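Local coordinates for protein tyrosine--tRNA ligase, mitochondrial (Coccidioides posadasii, PDB 5IJX) that probably charges mitochondrial tRNA(Tyr) with L-tyrosine at the expense of ATP, and binds tyrosine in its class I catalytic domain, at residues Arg13-Ala18 with Trp158-Arg163; Lys59-Lys64 with His96-Val101. One frame throughout, in Å; residues are numbered along the deposited sequence.

Interaction 1: Arg13-Ala18 with Trp158-Arg163; sequences RRTAEA and WEWAWR
R14 lies along one face of the W160 indole, its CB over the six-membered ring and its guanidinium over the five-membered end. The CB sits 3.5 Å from the centroid of the six-membered ring, a CH-pi contact over the face of that ring. From there the chain bends at chi2 (-90°) and again at chi3, which carries the guanidinium along the indole and leaves it flat on the ring system, the two planes only 3° apart. R14 CZ is 4.5 Å from the centroid of the five-membered ring and stands over its face, so the stack is also a cation-pi interaction. One arginine thus uses both ends of its side chain, apolar root and charged tip, on a single aromatic surface. One turn along the helix the contact is purely apolar and small: the methyl A18 CB meets A161 CB at 4.1 Å. T15 crosses the ring obliquely, with OG1 4.1 Å from W160 CH2, but that hydroxyl bonds to the backbone oxygen of H11, whose own ring also meets W160. Behind the indole, R163 NH1 reaches back to W160 O in a weak hydrogen bond of 2.8 Å within the loop. The contact lies at the surface, where helix 7-31 rests on the loop between helix 126-154 and strand 164-168; R65 joins in by bonding A18 O, and W162 turns into an edge-to-face contact with Y94 of helix 84-95.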
loop_
_atom_site.group_PDB
_atom_site.type_symbol
_atom_site.label_atom_id
_atom_site.label_comp_id
_atom_site.label_asym_id
_atom_site.label_seq_id
_atom_site.Cartn_x
_atom_site.Cartn_y
_atom_site.Cartn_z
ATOM N N ARG A 13 -20.810 21.708 -27.208
ATOM C CA ARG A 13 -21.113 23.111 -27.477
ATOM C C ARG A 13 -21.222 23.899 -26.178
ATOM O O ARG A 13 -20.552 24.922 -25.997
ATOM C CB ARG A 13 -22.408 23.224 -28.281
ATOM C CG ARG A 13 -22.869 24.659 -28.517
ATOM C CD ARG A 13 -24.168 24.707 -29.305
ATOM N NE ARG A 13 -25.282 24.117 -28.566
ATOM C CZ ARG A 13 -26.047 24.776 -27.700
ATOM N NH1 ARG A 13 -25.831 26.061 -27.447
ATOM N NH2 ARG A 13 -27.034 24.144 -27.082
ATOM N N ARG A 14 -22.075 23.435 -25.260
ATOM C CA ARG A 14 -22.211 24.088 -23.961
ATOM C C ARG A 14 -20.849 24.307 -23.315
ATOM O O ARG A 14 -20.544 25.405 -22.835
ATOM C CB ARG A 14 -23.107 23.250 -23.048
ATOM C CG ARG A 14 -24.544 23.092 -23.535
ATOM C CD ARG A 14 -25.452 24.200 -23.022
ATOM N NE ARG A 14 -26.785 23.693 -22.706
ATOM C CZ ARG A 14 -27.733 24.400 -22.098
ATOM N NH1 ARG A 14 -27.506 25.656 -21.737
ATOM N NH2 ARG A 14 -28.912 23.848 -21.851
ATOM N N THR A 15 -20.019 23.263 -23.291
ATOM C CA THR A 15 -18.672 23.385 -22.744
ATOM C C THR A 15 -17.924 24.539 -23.397
ATOM O O THR A 15 -17.324 25.376 -22.711
ATOM C CB THR A 15 -17.913 22.071 -22.943
ATOM O OG1 THR A 15 -18.572 21.021 -22.224
ATOM C CG2 THR A 15 -16.480 22.192 -22.452
ATOM N N ALA A 16 -17.946 24.597 -24.729
ATOM C CA ALA A 16 -17.261 25.674 -25.435
ATOM C C ALA A 16 -17.774 27.035 -24.979
ATOM O O ALA A 16 -16.985 27.939 -24.682
ATOM C CB ALA A 16 -17.436 25.506 -26.944
ATOM N N GLU A 17 -19.097 27.197 -24.908
ATOM C CA GLU A 17 -19.664 28.461 -24.447
ATOM C C GLU A 17 -19.144 28.819 -23.059
ATOM O O GLU A 17 -18.740 29.960 -22.807
ATOM C CB GLU A 17 -21.191 28.378 -24.450
ATOM C CG GLU A 17 -21.799 28.296 -25.840
ATOM C CD GLU A 17 -23.305 28.129 -25.813
ATOM O OE1 GLU A 17 -23.865 27.950 -24.711
ATOM O OE2 GLU A 17 -23.930 28.177 -26.894
ATOM N N ALA A 18 -19.145 27.849 -22.144
ATOM C CA ALA A 18 -18.602 28.088 -20.811
ATOM C C ALA A 18 -17.162 28.583 -20.891
ATOM O O ALA A 18 -16.784 29.546 -20.214
ATOM C CB ALA A 18 -18.693 26.811 -19.976
ATOM N N TRP A 158 -27.692 30.837 -10.963
ATOM C CA TRP A 158 -27.356 29.455 -11.279
ATOM C C TRP A 158 -27.189 29.286 -12.783
ATOM O O TRP A 158 -28.028 29.736 -13.568
ATOM C CB TRP A 158 -28.444 28.516 -10.757
ATOM C CG TRP A 158 -28.128 27.066 -10.955
ATOM C CD1 TRP A 158 -27.621 26.206 -10.026
ATOM C CD2 TRP A 158 -28.295 26.305 -12.158
ATOM N NE1 TRP A 158 -27.463 24.956 -10.575
ATOM C CE2 TRP A 158 -27.869 24.991 -11.883
ATOM C CE3 TRP A 158 -28.763 26.608 -13.441
ATOM C CZ2 TRP A 158 -27.898 23.981 -12.840
ATOM C CZ3 TRP A 158 -28.789 25.605 -14.390
ATOM C CH2 TRP A 158 -28.360 24.307 -14.085
ATOM N N GLU A 159 -26.105 28.629 -13.182
ATOM C CA GLU A 159 -25.790 28.402 -14.583
ATOM C C GLU A 159 -25.613 26.913 -14.842
ATOM O O GLU A 159 -25.504 26.100 -13.920
ATOM C CB GLU A 159 -24.519 29.156 -14.995
ATOM C CG GLU A 159 -24.695 30.653 -15.128
ATOM C CD GLU A 159 -23.372 31.377 -15.259
ATOM O OE1 GLU A 159 -23.303 32.569 -14.893
ATOM O OE2 GLU A 159 -22.396 30.751 -15.723
ATOM N N TRP A 160 -25.585 26.565 -16.128
ATOM C CA TRP A 160 -25.339 25.183 -16.518
ATOM C C TRP A 160 -23.905 24.766 -16.217
ATOM O O TRP A 160 -23.640 23.580 -15.991
ATOM C CB TRP A 160 -25.649 25.005 -18.004
ATOM C CG TRP A 160 -25.353 23.642 -18.532
ATOM C CD1 TRP A 160 -26.211 22.583 -18.595
ATOM C CD2 TRP A 160 -24.110 23.185 -19.081
ATOM N NE1 TRP A 160 -25.580 21.495 -19.147
ATOM C CE2 TRP A 160 -24.289 21.839 -19.454
ATOM C CE3 TRP A 160 -22.865 23.784 -19.293
ATOM C CZ2 TRP A 160 -23.270 21.081 -20.027
ATOM C CZ3 TRP A 160 -21.852 23.029 -19.861
ATOM C CH2 TRP A 160 -22.061 21.693 -20.222
ATOM N N ALA A 161 -22.973 25.720 -16.204
ATOM C CA ALA A 161 -21.568 25.416 -15.959
ATOM C C ALA A 161 -21.265 25.136 -14.494
ATOM O O ALA A 161 -20.189 24.609 -14.194
ATOM C CB ALA A 161 -20.690 26.570 -16.447
ATOM N N TRP A 162 -22.174 25.475 -13.582
ATOM C CA TRP A 162 -21.946 25.198 -12.171
ATOM C C TRP A 162 -21.825 23.698 -11.945
ATOM O O TRP A 162 -22.608 22.907 -12.478
ATOM C CB TRP A 162 -23.085 25.764 -11.324
ATOM C CG TRP A 162 -23.076 27.259 -11.218
ATOM C CD1 TRP A 162 -22.410 28.137 -12.025
ATOM C CD2 TRP A 162 -23.761 28.051 -10.242
ATOM N NE1 TRP A 162 -22.642 29.427 -11.612
ATOM C CE2 TRP A 162 -23.467 29.401 -10.519
ATOM C CE3 TRP A 162 -24.594 27.750 -9.160
ATOM C CZ2 TRP A 162 -23.976 30.447 -9.754
ATOM C CZ3 TRP A 162 -25.101 28.790 -8.402
ATOM C CH2 TRP A 162 -24.789 30.123 -8.702
ATOM N N ARG A 163 -20.834 23.308 -11.146
ATOM C CA ARG A 163 -20.547 21.906 -10.886
ATOM C C ARG A 163 -20.427 21.690 -9.386
ATOM O O ARG A 163 -19.740 22.448 -8.693
ATOM C CB ARG A 163 -19.262 21.464 -11.597
ATOM C CG ARG A 163 -19.336 21.534 -13.115
ATOM C CD ARG A 163 -20.086 20.349 -13.700
ATOM N NE ARG A 163 -19.959 20.290 -15.155
ATOM C CZ ARG A 163 -20.807 20.846 -16.016
ATOM N NH1 ARG A 163 -21.868 21.515 -15.586
ATOM N NH2 ARG A 163 -20.592 20.730 -17.320
#

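Interaction 2: Lys59-Lys64 with His96-Val101; sequences KLITRK and HGLKAV
The beta-alpha-beta crossover of the nucleotide-binding domain, running from strand 67-72 through helix 84-95 to strand 99-104, supplies one side of this contact, and the last turn of helix 54-63 supplies the other. Helix 84-95 is closed by a Schellman motif with G97 as its C-prime residue, at a positive phi of 85°, and the next residue, L98, is the one that reaches across. Its CB is directed at the helix, and its two methyls divide the work. L98 CD1 meets I61 CG2 at 3.8 Å, methyl against methyl. L98 CD2 lies 4.0 Å from the backbone oxygen K64 O, just where the chain leaves helical geometry. The side chains of I61 and L98 cross at about a right angle, and their contact is confined to one methyl of each. On I61 a chi1 of -58°, measured to CG1, puts CG1 beside the backbone N and the touching CG2 anti to it. With the CA atoms of I61 and L98 8.6 Å apart, the segments meet by van der Waals packing, without a hydrogen bond between them. Both side chains also rest on F68 of strand 67-72, and W22 of helix 7-31 covers L98 as well. K64, by contrast, sends its amine away to Q234 and the backbone oxygen of L275. The contact fills the layer between helix 54-63 and the sheet; parallel strands joined by such a crossover, with helices packed on them, are the hallmark of the Rossmann-like fold of class I aminoacyl-tRNA synthetases.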
loop_
_atom_site.group_PDB
_atom_site.type_symbol
_atom_site.label_atom_id
_atom_site.label_comp_id
_atom_site.label_asym_id
_atom_site.label_seq_id
_atom_site.Cartn_x
_atom_site.Cartn_y
_atom_site.Cartn_z
ATOM N N LYS A 59 -3.361 33.193 -10.985
ATOM C CA LYS A 59 -3.315 33.046 -12.435
ATOM C C LYS A 59 -4.118 31.834 -12.891
ATOM O O LYS A 59 -4.918 31.920 -13.830
ATOM C CB LYS A 59 -1.859 32.931 -12.886
ATOM C CG LYS A 59 -1.650 32.939 -14.390
ATOM C CD LYS A 59 -0.161 32.969 -14.727
ATOM C CE LYS A 59 0.368 31.588 -15.054
ATOM N NZ LYS A 59 1.858 31.524 -14.994
ATOM N N LEU A 60 -3.910 30.689 -12.237
ATOM C CA LEU A 60 -4.629 29.473 -12.601
ATOM C C LEU A 60 -6.135 29.698 -12.558
ATOM O O LEU A 60 -6.842 29.471 -13.546
ATOM C CB LEU A 60 -4.231 28.334 -11.662
ATOM C CG LEU A 60 -5.027 27.033 -11.814
ATOM C CD1 LEU A 60 -4.695 26.346 -13.130
ATOM C CD2 LEU A 60 -4.764 26.108 -10.642
ATOM N N ILE A 61 -6.644 30.139 -11.405
ATOM C CA ILE A 61 -8.085 30.294 -11.241
ATOM C C ILE A 61 -8.626 31.301 -12.245
ATOM O O ILE A 61 -9.705 31.110 -12.820
ATOM C CB ILE A 61 -8.411 30.702 -9.792
ATOM C CG1 ILE A 61 -7.869 29.652 -8.814
ATOM C CG2 ILE A 61 -9.912 30.876 -9.614
ATOM C CD1 ILE A 61 -8.058 30.002 -7.350
ATOM N N THR A 62 -7.888 32.387 -12.475
ATOM C CA THR A 62 -8.359 33.407 -13.408
ATOM C C THR A 62 -8.433 32.864 -14.832
ATOM O O THR A 62 -9.379 33.166 -15.571
ATOM C CB THR A 62 -7.444 34.630 -13.344
ATOM O OG1 THR A 62 -7.468 35.174 -12.019
ATOM C CG2 THR A 62 -7.892 35.696 -14.328
ATOM N N ARG A 63 -7.451 32.059 -15.234
ATOM C CA ARG A 63 -7.355 31.580 -16.606
ATOM C C ARG A 63 -8.091 30.267 -16.855
ATOM O O ARG A 63 -8.256 29.884 -18.019
ATOM C CB ARG A 63 -5.886 31.378 -16.998
ATOM C CG ARG A 63 -5.121 32.642 -17.345
ATOM C CD ARG A 63 -4.119 32.347 -18.452
ATOM N NE ARG A 63 -3.041 33.329 -18.521
ATOM C CZ ARG A 63 -1.829 33.077 -19.011
ATOM N NH1 ARG A 63 -1.525 31.867 -19.465
ATOM N NH2 ARG A 63 -0.913 34.034 -19.036
ATOM N N LYS A 64 -8.532 29.567 -15.814
ATOM C CA LYS A 64 -8.984 28.192 -15.983
ATOM C C LYS A 64 -10.100 27.881 -14.999
ATOM O O LYS A 64 -9.984 28.184 -13.808
ATOM C CB LYS A 64 -7.813 27.226 -15.787
ATOM C CG LYS A 64 -8.087 25.801 -16.212
ATOM C CD LYS A 64 -6.813 24.979 -16.134
ATOM C CE LYS A 64 -7.000 23.589 -16.713
ATOM N NZ LYS A 64 -5.711 22.845 -16.779
ATOM N N HIS A 96 -19.342 30.579 -7.995
ATOM C CA HIS A 96 -18.578 31.339 -8.973
ATOM C C HIS A 96 -18.307 30.541 -10.244
ATOM O O HIS A 96 -17.486 30.962 -11.066
ATOM C CB HIS A 96 -17.264 31.836 -8.359
ATOM C CG HIS A 96 -17.414 33.096 -7.560
ATOM N ND1 HIS A 96 -16.967 34.321 -8.008
ATOM C CD2 HIS A 96 -17.969 33.323 -6.345
ATOM C CE1 HIS A 96 -17.237 35.248 -7.106
ATOM N NE2 HIS A 96 -17.847 34.668 -6.087
ATOM N N GLY A 97 -18.989 29.413 -10.433
ATOM C CA GLY A 97 -18.827 28.610 -11.625
ATOM C C GLY A 97 -17.682 27.628 -11.583
ATOM O O GLY A 97 -17.505 26.868 -12.545
ATOM N N LEU A 98 -16.899 27.619 -10.511
ATOM C CA LEU A 98 -15.827 26.652 -10.346
ATOM C C LEU A 98 -16.373 25.382 -9.710
ATOM O O LEU A 98 -17.370 25.410 -8.982
ATOM C CB LEU A 98 -14.705 27.238 -9.487
ATOM C CG LEU A 98 -13.926 28.368 -10.162
ATOM C CD1 LEU A 98 -13.305 29.300 -9.138
ATOM C CD2 LEU A 98 -12.855 27.794 -11.080
ATOM N N LYS A 99 -15.719 24.262 -10.002
ATOM C CA LYS A 99 -16.180 22.975 -9.503
ATOM C C LYS A 99 -15.850 22.826 -8.025
ATOM O O LYS A 99 -14.750 23.168 -7.580
ATOM C CB LYS A 99 -15.550 21.830 -10.296
ATOM C CG LYS A 99 -16.138 20.468 -9.948
ATOM C CD LYS A 99 -15.657 19.374 -10.887
ATOM C CE LYS A 99 -16.485 18.108 -10.719
ATOM N NZ LYS A 99 -16.004 16.999 -11.588
ATOM N N ALA A 100 -16.813 22.310 -7.265
ATOM C CA ALA A 100 -16.662 22.094 -5.833
ATOM C C ALA A 100 -16.935 20.632 -5.513
ATOM O O ALA A 100 -17.990 20.096 -5.873
ATOM C CB ALA A 100 -17.606 22.995 -5.036
ATOM N N VAL A 101 -15.984 19.998 -4.834
ATOM C CA VAL A 101 -16.065 18.588 -4.473
ATOM C C VAL A 101 -15.941 18.478 -2.961
ATOM O O VAL A 101 -14.889 18.802 -2.394
ATOM C CB VAL A 101 -14.976 17.758 -5.169
ATOM C CG1 VAL A 101 -14.943 16.340 -4.615
ATOM C CG2 VAL A 101 -15.203 17.733 -6.672
#

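Overall arrangement
Interactions 1 and 2 lie on the same side of the chain's centre, with their own centres about 13 Å apart, and they meet directly through their second segments. R163 O and A100 N are 3.3 Å apart, a probable hydrogen bond where the chain of strand 164-168 runs beside strand 99-104, and W162 CD1 packs on G97 CA at 3.6 Å. R65 spans both, bonding A18 O in the first and G97 O in the second. Interaction 1 is at the surface, interaction 2 buried. The second also leads toward the ligand: V101 packs on Y69, which with L103 of strand 99-104 lines the pocket of the bound tyrosine.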